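Hydrolase, haloacid dehalogenase-like family (Streptococcus pneumoniae, PDB 2FI1) probably catalyses hydrolysis of a phosphate ester or related substrate at a metal-dependent site, as in other members of the haloacid dehalogenase-like family. Local coordinates at residues 8-13 / 102-107. Residues are numbered along the deposited sequence; the frame is centred on the assembly and turned at random.
Sequences DYIWDL and FLVSHR. With CA (calcium ion), chain B.
Tyr-9 and Trp-11 pair with Phe-102 and Val-104 as neighbouring parallel strands in the Rossmann-like core of the haloacid dehalogenase fold, through Phe-102 N to Tyr-9 O, Trp-11 N to Phe-102 O and Val-104 N to Trp-11 O (2.8 to 3.0 Å). Ile-10, bridged opposite Phe-102, turns its own backbone bonds to strand 155-159. On one face of the sheet, Ile-10 and Val-104 lie side by side, CG2 to CG2 at 3.9 Å; chi1 of -58° places Ile-10 CG1 beside the backbone N and leaves CG2 opposite it. The Phe-102 ring on that face turns an edge to Asp-8, whose OD1 lies in the ring plane, 3.9 Å from CE2, with carboxylate and ring planes 77° apart; OD1 also salt-bridges Arg-100. On the other face, Leu-103 (CG opposite its backbone N, chi1 -172°) places CD1 3.4 Å from Trp-11 O and in apolar contact with Trp-11 CB and Leu-13 CB. The indole presents its CD1 edge to Phe-102 O, while NE1 is hydrogen-bonded to His-101 ND1. Past the strands, one water bridges Asp-12 OD1, Leu-13 N and Val-104 O. Asp-12 binds calcium asymmetrically, OD2 at 2.4 Å and OD1 at 2.8 Å; Gly-14, Asp-160 and three waters complete the site. Calcium and water on OD1, calcium and Thr-16 OG1 on OD2, together probably limit carboxylate rotation.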
loop_
_atom_site.group_PDB
_atom_site.type_symbol
_atom_site.label_atom_id
_atom_site.label_comp_id
_atom_site.label_asym_id
_atom_site.label_seq_id
_atom_site.Cartn_x
_atom_site.Cartn_y
_atom_site.Cartn_z
ATOM N N ASP A 8 5.761 -0.979 17.900
ATOM C CA ASP A 8 6.114 -1.482 16.580
ATOM C C ASP A 8 4.912 -1.462 15.647
ATOM O O ASP A 8 3.796 -1.790 16.044
ATOM C CB ASP A 8 6.665 -2.897 16.713
ATOM C CG ASP A 8 7.980 -2.930 17.448
ATOM O OD1 ASP A 8 8.795 -2.018 17.198
ATOM O OD2 ASP A 8 8.204 -3.849 18.267
ATOM N N TYR A 9 5.165 -1.068 14.406
ATOM C CA TYR A 9 4.138 -0.833 13.416
ATOM C C TYR A 9 4.524 -1.621 12.173
ATOM O O TYR A 9 5.579 -1.375 11.596
ATOM C CB TYR A 9 4.035 0.678 13.123
ATOM C CG TYR A 9 3.565 1.450 14.336
ATOM C CD1 TYR A 9 2.231 1.778 14.497
ATOM C CD2 TYR A 9 4.447 1.789 15.359
ATOM C CE1 TYR A 9 1.782 2.454 15.606
ATOM C CE2 TYR A 9 4.000 2.458 16.489
ATOM C CZ TYR A 9 2.667 2.788 16.599
ATOM O OH TYR A 9 2.209 3.450 17.738
ATOM N N ILE A 10 3.699 -2.596 11.806
ATOM C CA ILE A 10 3.954 -3.411 10.635
ATOM C C ILE A 10 2.982 -2.963 9.552
ATOM O O ILE A 10 1.774 -3.195 9.651
ATOM C CB ILE A 10 3.795 -4.912 10.920
ATOM C CG1 ILE A 10 4.741 -5.358 12.040
ATOM C CG2 ILE A 10 4.095 -5.699 9.641
ATOM C CD1 ILE A 10 4.589 -6.822 12.414
ATOM N N TRP A 11 3.530 -2.340 8.521
ATOM C CA TRP A 11 2.763 -1.666 7.494
ATOM C C TRP A 11 2.603 -2.484 6.228
ATOM O O TRP A 11 3.413 -3.358 5.913
ATOM C CB TRP A 11 3.457 -0.363 7.099
ATOM C CG TRP A 11 3.582 0.650 8.199
ATOM C CD1 TRP A 11 4.656 0.847 9.015
ATOM C CD2 TRP A 11 2.613 1.636 8.560
ATOM N NE1 TRP A 11 4.412 1.883 9.869
ATOM C CE2 TRP A 11 3.162 2.379 9.623
ATOM C CE3 TRP A 11 1.331 1.955 8.100
ATOM C CZ2 TRP A 11 2.484 3.442 10.224
ATOM C CZ3 TRP A 11 0.652 3.008 8.711
ATOM C CH2 TRP A 11 1.235 3.733 9.762
ATOM N N ASP A 12 1.542 -2.131 5.535
ATOM C CA ASP A 12 1.213 -2.530 4.181
ATOM C C ASP A 12 1.543 -1.327 3.283
ATOM O O ASP A 12 1.414 -0.187 3.713
ATOM C CB ASP A 12 -0.280 -2.888 4.194
ATOM C CG ASP A 12 -0.912 -3.017 2.833
ATOM O OD1 ASP A 12 -0.422 -3.786 1.994
ATOM O OD2 ASP A 12 -2.003 -2.413 2.673
ATOM N N LEU A 13 1.975 -1.572 2.048
ATOM C CA LEU A 13 2.352 -0.498 1.142
ATOM C C LEU A 13 1.130 -0.024 0.348
ATOM O O LEU A 13 0.525 0.973 0.686
ATOM C CB LEU A 13 3.495 -0.946 0.224
ATOM C CG LEU A 13 4.059 0.121 -0.725
ATOM C CD1 LEU A 13 4.631 1.314 0.046
ATOM C CD2 LEU A 13 5.118 -0.500 -1.624
ATOM N N PHE A 102 8.033 -1.463 10.200
ATOM C CA PHE A 102 8.359 -2.597 9.346
ATOM C C PHE A 102 7.398 -2.579 8.181
ATOM O O PHE A 102 6.319 -1.995 8.264
ATOM C CB PHE A 102 8.238 -3.916 10.113
ATOM C CG PHE A 102 9.082 -3.954 11.342
ATOM C CD1 PHE A 102 10.382 -4.414 11.293
ATOM C CD2 PHE A 102 8.590 -3.483 12.547
ATOM C CE1 PHE A 102 11.160 -4.425 12.438
ATOM C CE2 PHE A 102 9.372 -3.490 13.678
ATOM C CZ PHE A 102 10.645 -3.956 13.624
ATOM N N LEU A 103 7.777 -3.224 7.084
ATOM C CA LEU A 103 6.897 -3.307 5.920
ATOM C C LEU A 103 6.866 -4.737 5.431
ATOM O O LEU A 103 7.921 -5.364 5.328
ATOM C CB LEU A 103 7.383 -2.386 4.801
ATOM C CG LEU A 103 6.517 -2.164 3.558
ATOM C CD1 LEU A 103 5.290 -1.397 3.875
ATOM C CD2 LEU A 103 7.329 -1.398 2.531
ATOM N N VAL A 104 5.666 -5.256 5.164
ATOM C CA VAL A 104 5.517 -6.576 4.544
ATOM C C VAL A 104 4.788 -6.407 3.225
ATOM O O VAL A 104 3.687 -5.850 3.180
ATOM C CB VAL A 104 4.765 -7.559 5.451
ATOM C CG1 VAL A 104 4.491 -8.876 4.717
ATOM C CG2 VAL A 104 5.564 -7.830 6.703
ATOM N N SER A 105 5.420 -6.898 2.161
ATOM C CA SER A 105 4.843 -6.857 0.825
ATOM C C SER A 105 5.016 -8.211 0.155
ATOM O O SER A 105 5.993 -8.913 0.385
ATOM C CB SER A 105 5.539 -5.796 -0.018
ATOM O OG SER A 105 5.007 -5.748 -1.345
ATOM N N HIS A 106 4.054 -8.528 -0.700
ATOM C CA HIS A 106 4.138 -9.695 -1.572
ATOM C C HIS A 106 4.886 -9.404 -2.858
ATOM O O HIS A 106 5.183 -10.337 -3.603
ATOM C CB HIS A 106 2.752 -10.133 -1.990
ATOM C CG HIS A 106 1.850 -10.482 -0.855
ATOM N ND1 HIS A 106 0.480 -10.434 -0.964
ATOM C CD2 HIS A 106 2.116 -10.915 0.402
ATOM C CE1 HIS A 106 -0.059 -10.808 0.184
ATOM N NE2 HIS A 106 0.911 -11.109 1.025
ATOM N N ARG A 107 5.131 -8.130 -3.144
ATOM C CA ARG A 107 5.808 -7.739 -4.370
ATOM C C ARG A 107 7.293 -8.027 -4.255
ATOM O O ARG A 107 7.826 -8.245 -3.156
ATOM C CB ARG A 107 5.567 -6.262 -4.664
ATOM C CG ARG A 107 4.128 -5.904 -4.866
ATOM C CD ARG A 107 3.652 -6.252 -6.260
ATOM N NE ARG A 107 2.216 -6.072 -6.394
ATOM C CZ ARG A 107 1.548 -6.153 -7.541
ATOM N NH1 ARG A 107 2.193 -6.418 -8.672
ATOM N NH2 ARG A 107 0.242 -5.973 -7.561
HETATM CA CA CA B . -2.715 -3.258 0.564
HETATM O O HOH W 1 2.325 -4.314 1.353
HETATM O O HOH W 2 1.169 -6.665 0.954
HETATM O O HOH W 3 -4.312 -2.966 -1.199
HETATM O O HOH W 4 -3.273 -5.421 1.388
HETATM O O HOH W 5 -1.233 -4.206 -0.960
#